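Local coordinates for protein guanine deaminase (Escherichia coli, PDB 6OHB) that catalyses the zinc-dependent hydrolytic deamination of guanine to xanthine and ammonia in purine breakdown, at residues S88-A93 against K104-T109; M170-P175 against S214-M219. All blocks are in the same frame, centred on the assembly; numbering follows the deposited sequence.

Interaction 1. Residues S88-A93 against K104-T109; sequences SEMVGA and KHTFPT
H105 lays its imidazole flat against the backbone of G92, whose CA stands 3.5 Å from the ring centroid and only 10° off the ring normal, a CH-pi contact over the face. K104 CB covers the opposite face, so the ring is sandwiched between the loop and its own helix. A chi1 of -57° turns CG away from the carbonyl carbon and sends the ring off the helix onto the loop backbone, where H105 CD2 also comes within 3.6 Å of V91 O. M90 crosses H105 and T109 at about a right angle: its CG lies 3.1 Å from T109 OG1, and its SD rests 3.7 Å from H105 CB. T109 OG1 donates to H105 O at 2.6 Å; the backbone N of T109 reaches the same oxygen from the other face of the carbonyl plane, giving H105 O two donors. T109 CG2 meets E89 CD at 4.0 Å, while the carboxylate itself is hydrogen-bonded to the hydroxyls of Y113 and Y118. Replacing H105 by an alanine is likely to leave G92 CA without the ring it rests on and to open a gap between loop and helix. The contact folds the loop after strand 73-84 back onto helix 98-111, with W101 of that helix edge-to-face to H105, helix 116-132 packed beside S88 and E89, and R402 of the second subunit hydrogen-bonded to S88 O.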
ATOM      1  N   SER A  88       5.023  14.111 -10.980  1.00 55.52           N
ATOM      2  CA  SER A  88       3.775  13.694 -10.350  1.00 52.76           C
ATOM      3  C   SER A  88       2.856  12.967 -11.329  1.00 59.15           C
ATOM      4  O   SER A  88       2.163  12.017 -10.949  1.00 56.74           O
ATOM      5  CB  SER A  88       3.063  14.909  -9.752  1.00 44.13           C
ATOM      6  OG  SER A  88       3.861  15.539  -8.764  1.00 55.39           O
ATOM      7  N   GLU A  89       2.849  13.383 -12.594  1.00 53.46           N
ATOM      8  CA  GLU A  89       1.925  12.840 -13.584  1.00 54.63           C
ATOM      9  C   GLU A  89       2.420  11.559 -14.245  1.00 54.96           C
ATOM     10  O   GLU A  89       1.675  10.962 -15.030  1.00 55.56           O
ATOM     11  CB  GLU A  89       1.632  13.894 -14.662  1.00 58.35           C
ATOM     12  CG  GLU A  89       2.822  14.242 -15.544  1.00 56.95           C
ATOM     13  CD  GLU A  89       3.606  15.441 -15.036  1.00 62.57           C
ATOM     14  OE1 GLU A  89       3.833  15.540 -13.809  1.00 65.06           O
ATOM     15  OE2 GLU A  89       3.996  16.288 -15.869  1.00 63.15           O
ATOM     16  N   MET A  90       3.634  11.113 -13.933  1.00 56.57           N
ATOM     17  CA  MET A  90       4.245   9.998 -14.647  1.00 57.61           C
ATOM     18  C   MET A  90       3.429   8.720 -14.495  1.00 60.10           C
ATOM     19  O   MET A  90       3.177   8.255 -13.379  1.00 52.22           O
ATOM     20  CB  MET A  90       5.671   9.777 -14.143  1.00 60.52           C
ATOM     21  CG  MET A  90       6.631   9.290 -15.215  1.00 66.77           C
ATOM     22  SD  MET A  90       8.107   8.507 -14.538  1.00 68.40           S
ATOM     23  CE  MET A  90       8.474   9.598 -13.189  1.00 55.20           C
ATOM     24  N   VAL A  91       3.025   8.149 -15.626  1.00 60.69           N
ATOM     25  CA  VAL A  91       2.363   6.851 -15.677  1.00 56.90           C
ATOM     26  C   VAL A  91       3.289   5.898 -16.420  1.00 57.75           C
ATOM     27  O   VAL A  91       3.630   6.134 -17.585  1.00 65.04           O
ATOM     28  CB  VAL A  91       0.992   6.935 -16.364  1.00 57.71           C
ATOM     29  CG1 VAL A  91       0.345   5.550 -16.440  1.00 58.17           C
ATOM     30  CG2 VAL A  91       0.092   7.918 -15.635  1.00 53.16           C
ATOM     31  N   GLY A  92       3.705   4.832 -15.748  1.00 57.46           N
ATOM     32  CA  GLY A  92       4.625   3.873 -16.322  1.00 68.17           C
ATOM     33  C   GLY A  92       3.941   2.589 -16.753  1.00 67.88           C
ATOM     34  O   GLY A  92       2.912   2.200 -16.206  1.00 65.39           O
ATOM     35  N   ALA A  93       4.522   1.936 -17.754  1.00 75.24           N
ATOM     36  CA  ALA A  93       4.098   0.588 -18.093  1.00 77.18           C
ATOM     37  C   ALA A  93       4.456  -0.369 -16.956  1.00 75.84           C
ATOM     38  O   ALA A  93       5.201  -0.032 -16.029  1.00 78.22           O
ATOM     39  CB  ALA A  93       4.738   0.133 -19.407  1.00 71.05           C
ATOM     40  N   LYS A 104      12.230   5.638 -20.787  1.00 58.56           N
ATOM     41  CA  LYS A 104      10.902   5.570 -21.391  1.00 56.28           C
ATOM     42  C   LYS A 104       9.886   6.514 -20.765  1.00 58.37           C
ATOM     43  O   LYS A 104       9.002   7.008 -21.473  1.00 65.16           O
ATOM     44  CB  LYS A 104      10.361   4.139 -21.333  1.00 59.57           C
ATOM     45  CG  LYS A 104      11.148   3.169 -22.196  1.00 65.81           C
ATOM     46  CD  LYS A 104      10.330   1.945 -22.551  1.00 71.17           C
ATOM     47  CE  LYS A 104      11.035   0.670 -22.128  1.00 75.60           C
ATOM     48  NZ  LYS A 104      10.171  -0.515 -22.371  1.00 74.45           N
ATOM     49  N   HIS A 105       9.978   6.776 -19.465  1.00 58.99           N
ATOM     50  CA  HIS A 105       8.960   7.542 -18.760  1.00 59.97           C
ATOM     51  C   HIS A 105       9.525   8.786 -18.094  1.00 59.56           C
ATOM     52  O   HIS A 105       8.949   9.872 -18.232  1.00 57.80           O
ATOM     53  CB  HIS A 105       8.267   6.654 -17.714  1.00 58.44           C
ATOM     54  CG  HIS A 105       7.648   5.417 -18.288  1.00 60.23           C
ATOM     55  ND1 HIS A 105       8.012   4.149 -17.889  1.00 59.93           N
ATOM     56  CD2 HIS A 105       6.688   5.256 -19.229  1.00 56.91           C
ATOM     57  CE1 HIS A 105       7.306   3.258 -18.563  1.00 62.09           C
ATOM     58  NE2 HIS A 105       6.494   3.903 -19.381  1.00 68.61           N
ATOM     59  N   THR A 106      10.659   8.662 -17.398  1.00 57.04           N
ATOM     60  CA  THR A 106      11.163   9.754 -16.572  1.00 54.45           C
ATOM     61  C   THR A 106      11.541  10.969 -17.414  1.00 59.87           C
ATOM     62  O   THR A 106      11.073  12.087 -17.154  1.00 57.65           O
ATOM     63  CB  THR A 106      12.370   9.269 -15.767  1.00 55.75           C
ATOM     64  OG1 THR A 106      11.949   8.277 -14.823  1.00 54.81           O
ATOM     65  CG2 THR A 106      13.026  10.426 -15.027  1.00 57.34           C
ATOM     66  N   PHE A 107      12.386  10.766 -18.436  1.00 58.12           N
ATOM     67  CA  PHE A 107      12.872  11.898 -19.228  1.00 54.22           C
ATOM     68  C   PHE A 107      11.776  12.572 -20.047  1.00 56.87           C
ATOM     69  O   PHE A 107      11.730  13.814 -20.064  1.00 61.63           O
ATOM     70  CB  PHE A 107      14.037  11.452 -20.115  1.00 58.38           C
ATOM     71  CG  PHE A 107      15.229  10.950 -19.353  1.00 63.97           C
ATOM     72  CD1 PHE A 107      15.466  11.364 -18.051  1.00 60.25           C
ATOM     73  CD2 PHE A 107      16.117  10.066 -19.941  1.00 59.23           C
ATOM     74  CE1 PHE A 107      16.564  10.901 -17.350  1.00 64.40           C
ATOM     75  CE2 PHE A 107      17.217   9.602 -19.246  1.00 63.56           C
ATOM     76  CZ  PHE A 107      17.441  10.020 -17.948  1.00 60.86           C
ATOM     77  N   PRO A 108      10.904  11.853 -20.772  1.00 59.43           N
ATOM     78  CA  PRO A 108       9.822  12.564 -21.481  1.00 61.83           C
ATOM     79  C   PRO A 108       8.888  13.301 -20.539  1.00 56.82           C
ATOM     80  O   PRO A 108       8.400  14.386 -20.876  1.00 60.60           O
ATOM     81  CB  PRO A 108       9.097  11.442 -22.243  1.00 57.63           C
ATOM     82  CG  PRO A 108      10.075  10.324 -22.317  1.00 59.11           C
ATOM     83  CD  PRO A 108      10.863  10.404 -21.044  1.00 56.32           C
ATOM     84  N   THR A 109       8.633  12.738 -19.358  1.00 57.53           N
ATOM     85  CA  THR A 109       7.829  13.443 -18.364  1.00 66.00           C
ATOM     86  C   THR A 109       8.503  14.747 -17.955  1.00 61.54           C
ATOM     87  O   THR A 109       7.869  15.808 -17.941  1.00 56.64           O
ATOM     88  CB  THR A 109       7.590  12.549 -17.147  1.00 62.01           C
ATOM     89  OG1 THR A 109       6.883  11.371 -17.553  1.00 59.94           O
ATOM     90  CG2 THR A 109       6.773  13.289 -16.096  1.00 60.97           C
TER

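Interaction 2. Residues M170-P175 against S214-M219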
ATOM      1  N   MET A 170      23.081  17.264 -15.306  1.00 62.31           N
ATOM      2  CA  MET A 170      23.233  16.083 -16.158  1.00 61.19           C
ATOM      3  C   MET A 170      23.622  16.528 -17.562  1.00 65.62           C
ATOM      4  O   MET A 170      22.853  17.235 -18.222  1.00 61.22           O
ATOM      5  CB  MET A 170      21.947  15.253 -16.179  1.00 61.33           C
ATOM      6  CG  MET A 170      20.672  16.064 -16.348  1.00 67.79           C
ATOM      7  SD  MET A 170      19.184  15.043 -16.412  1.00 72.47           S
ATOM      8  CE  MET A 170      19.751  13.699 -17.442  1.00 56.67           C
ATOM      9  N   ASP A 171      24.804  16.109 -18.029  1.00 60.71           N
ATOM     10  CA  ASP A 171      25.313  16.560 -19.323  1.00 68.09           C
ATOM     11  C   ASP A 171      25.580  15.431 -20.316  1.00 68.81           C
ATOM     12  O   ASP A 171      26.099  15.702 -21.405  1.00 68.38           O
ATOM     13  CB  ASP A 171      26.582  17.404 -19.137  1.00 57.50           C
ATOM     14  CG  ASP A 171      27.764  16.601 -18.622  1.00 66.42           C
ATOM     15  OD1 ASP A 171      27.560  15.486 -18.097  1.00 69.43           O
ATOM     16  OD2 ASP A 171      28.907  17.096 -18.737  1.00 72.33           O
ATOM     17  N   ARG A 172      25.248  14.183 -19.987  1.00 66.85           N
ATOM     18  CA  ARG A 172      25.491  13.087 -20.916  1.00 61.56           C
ATOM     19  C   ARG A 172      24.508  11.951 -20.660  1.00 64.71           C
ATOM     20  O   ARG A 172      23.841  11.902 -19.623  1.00 62.96           O
ATOM     21  CB  ARG A 172      26.937  12.582 -20.815  1.00 56.46           C
ATOM     22  CG  ARG A 172      27.223  11.748 -19.583  1.00 56.97           C
ATOM     23  CD  ARG A 172      28.680  11.323 -19.541  1.00 55.33           C
ATOM     24  NE  ARG A 172      28.994  10.563 -18.336  1.00 57.56           N
ATOM     25  CZ  ARG A 172      30.205  10.097 -18.039  1.00 62.25           C
ATOM     26  NH1 ARG A 172      31.223  10.312 -18.861  1.00 59.41           N
ATOM     27  NH2 ARG A 172      30.397   9.416 -16.918  1.00 60.77           N
ATOM     28  N   ASN A 173      24.415  11.049 -21.645  1.00 65.25           N
ATOM     29  CA  ASN A 173      23.657   9.798 -21.535  1.00 55.17           C
ATOM     30  C   ASN A 173      22.172  10.047 -21.277  1.00 58.04           C
ATOM     31  O   ASN A 173      21.541   9.371 -20.462  1.00 57.41           O
ATOM     32  CB  ASN A 173      24.249   8.887 -20.458  1.00 62.09           C
ATOM     33  CG  ASN A 173      25.567   8.276 -20.875  1.00 65.82           C
ATOM     34  OD1 ASN A 173      25.773   7.970 -22.051  1.00 74.71           O
ATOM     35  ND2 ASN A 173      26.470   8.099 -19.920  1.00 58.55           N
ATOM     36  N   ALA A 174      21.603  11.003 -21.998  1.00 51.69           N
ATOM     37  CA  ALA A 174      20.182  11.302 -21.904  1.00 58.69           C
ATOM     38  C   ALA A 174      19.793  12.121 -23.122  1.00 62.70           C
ATOM     39  O   ALA A 174      20.660  12.723 -23.764  1.00 61.12           O
ATOM     40  CB  ALA A 174      19.857  12.065 -20.608  1.00 60.71           C
ATOM     41  N   PRO A 175      18.507  12.139 -23.484  1.00 67.18           N
ATOM     42  CA  PRO A 175      18.084  12.907 -24.661  1.00 61.72           C
ATOM     43  C   PRO A 175      18.550  14.354 -24.587  1.00 67.63           C
ATOM     44  O   PRO A 175      18.691  14.932 -23.506  1.00 69.29           O
ATOM     45  CB  PRO A 175      16.556  12.803 -24.621  1.00 59.34           C
ATOM     46  CG  PRO A 175      16.298  11.511 -23.940  1.00 59.33           C
ATOM     47  CD  PRO A 175      17.397  11.348 -22.920  1.00 61.88           C
ATOM     48  N   SER A 214      26.575  12.292 -15.661  1.00 52.67           N
ATOM     49  CA  SER A 214      27.452  13.435 -15.454  1.00 64.50           C
ATOM     50  C   SER A 214      28.864  13.088 -15.893  1.00 63.51           C
ATOM     51  O   SER A 214      29.445  12.105 -15.420  1.00 58.56           O
ATOM     52  CB  SER A 214      27.438  13.866 -13.982  1.00 60.22           C
ATOM     53  OG  SER A 214      26.197  14.473 -13.651  1.00 58.01           O
ATOM     54  N   SER A 215      29.417  13.915 -16.774  1.00 61.98           N
ATOM     55  CA  SER A 215      30.790  13.771 -17.220  1.00 63.16           C
ATOM     56  C   SER A 215      31.751  14.062 -16.067  1.00 67.76           C
ATOM     57  O   SER A 215      31.361  14.647 -15.053  1.00 62.82           O
ATOM     58  CB  SER A 215      31.059  14.721 -18.383  1.00 58.34           C
ATOM     59  OG  SER A 215      30.987  16.067 -17.948  1.00 64.47           O
ATOM     60  N   PRO A 216      33.017  13.652 -16.191  1.00 71.91           N
ATOM     61  CA  PRO A 216      34.010  14.089 -15.193  1.00 70.48           C
ATOM     62  C   PRO A 216      34.096  15.602 -15.052  1.00 68.73           C
ATOM     63  O   PRO A 216      34.319  16.102 -13.940  1.00 64.01           O
ATOM     64  CB  PRO A 216      35.320  13.484 -15.717  1.00 66.93           C
ATOM     65  CG  PRO A 216      34.878  12.267 -16.483  1.00 69.32           C
ATOM     66  CD  PRO A 216      33.557  12.635 -17.110  1.00 67.59           C
ATOM     67  N   GLU A 217      33.894  16.346 -16.143  1.00 67.99           N
ATOM     68  CA  GLU A 217      33.893  17.805 -16.066  1.00 67.56           C
ATOM     69  C   GLU A 217      32.756  18.313 -15.189  1.00 66.59           C
ATOM     70  O   GLU A 217      32.953  19.195 -14.342  1.00 66.77           O
ATOM     71  CB  GLU A 217      33.787  18.401 -17.472  1.00 63.39           C
ATOM     72  CG  GLU A 217      35.098  18.423 -18.233  1.00 71.85           C
ATOM     73  CD  GLU A 217      35.611  17.031 -18.548  1.00 79.87           C
ATOM     74  OE1 GLU A 217      34.948  16.310 -19.328  1.00 71.54           O
ATOM     75  OE2 GLU A 217      36.666  16.651 -17.997  1.00 81.02           O
ATOM     76  N   GLN A 218      31.556  17.758 -15.368  1.00 68.87           N
ATOM     77  CA  GLN A 218      30.425  18.185 -14.553  1.00 65.08           C
ATOM     78  C   GLN A 218      30.595  17.772 -13.096  1.00 63.62           C
ATOM     79  O   GLN A 218      30.208  18.518 -12.188  1.00 65.67           O
ATOM     80  CB  GLN A 218      29.126  17.624 -15.124  1.00 65.25           C
ATOM     81  CG  GLN A 218      27.889  18.213 -14.482  1.00 59.72           C
ATOM     82  CD  GLN A 218      26.627  17.849 -15.224  1.00 62.04           C
ATOM     83  OE1 GLN A 218      26.173  16.704 -15.169  1.00 53.19           O
ATOM     84  NE2 GLN A 218      26.046  18.821 -15.920  1.00 62.31           N
ATOM     85  N   MET A 219      31.152  16.584 -12.847  1.00 61.20           N
ATOM     86  CA  MET A 219      31.432  16.186 -11.472  1.00 62.52           C
ATOM     87  C   MET A 219      32.414  17.153 -10.821  1.00 66.87           C
ATOM     88  O   MET A 219      32.265  17.506  -9.641  1.00 69.85           O
ATOM     89  CB  MET A 219      31.967  14.753 -11.431  1.00 65.88           C
ATOM     90  CG  MET A 219      30.949  13.678 -11.829  1.00 70.09           C
ATOM     91  SD  MET A 219      29.566  13.423 -10.679  1.00 70.68           S
ATOM     92  CE  MET A 219      30.422  12.925  -9.185  1.00 62.92           C
TER
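D171 grips S215 with both carboxylate oxygens. Its OD1 accepts from S215 N at 2.8 Å through the syn lone pair (N-H...O angle 158°), and OD2 accepts a very short hydrogen bond, 2.5 Å, from S215 OG. A chi1 of 68° tucks D171 CG in beside both its backbone N and its carbonyl carbon, bringing it to S215. S215 OG also accepts from Q218 N at 3.1 Å, which makes S215 the N-cap of helix 216-228. The aspartate thus fixes the capping hydroxyl, which bridges D171 OD2 and Q218 N, at the point where the loop after one strand of the amidohydrolase TIM barrel, 164-169, meets the loop after the next, 203-208. R172 runs extended from CG to NE alongside this turn. S215 CA lies over one guanidinium face, displaced toward its rim, and P216 CD approaches R172 NH1 to 3.7 Å; the main polar partner of the arginine is P212 O, hydrogen-bonded to its NE. Q218, with CG swung away from its own N (chi1 -170°) and the chain extended beyond, reaches back to the loop, its OE1 receiving S214 OG at 2.7 Å in the carbonyl plane, on a lone pair. Its NE2 lies 3.6 Å from D171 CB and is hydrogen-bonded to D180 OD1, while D180 OD2 accepts from M170 N, so one carboxylate bridges the glutamine and the backbone of the loop.

From the N terminus, interaction 1 comes first: the chain leaves strand 73-84, passes through 88-93 and, after ten intervening residues, meets it again on helix 98-111, closing a short loop. Interaction 2 opens only afterwards and encloses 38 residues between its segments, from the end of strand 164-169 through helix 182-196 and strand 203-208 to the start of helix 216-228. The two loops follow in series, neither nested nor crossed. Their centres are 21 Å apart, yet they touch: the ring of F107 packs on A174 and P175, with F107 CD2 3.5 Å from P175 CD. Helix 98-111 thus joins the loops after strands 73-84 and 164-169, and interaction 2 extends this to that after 203-208.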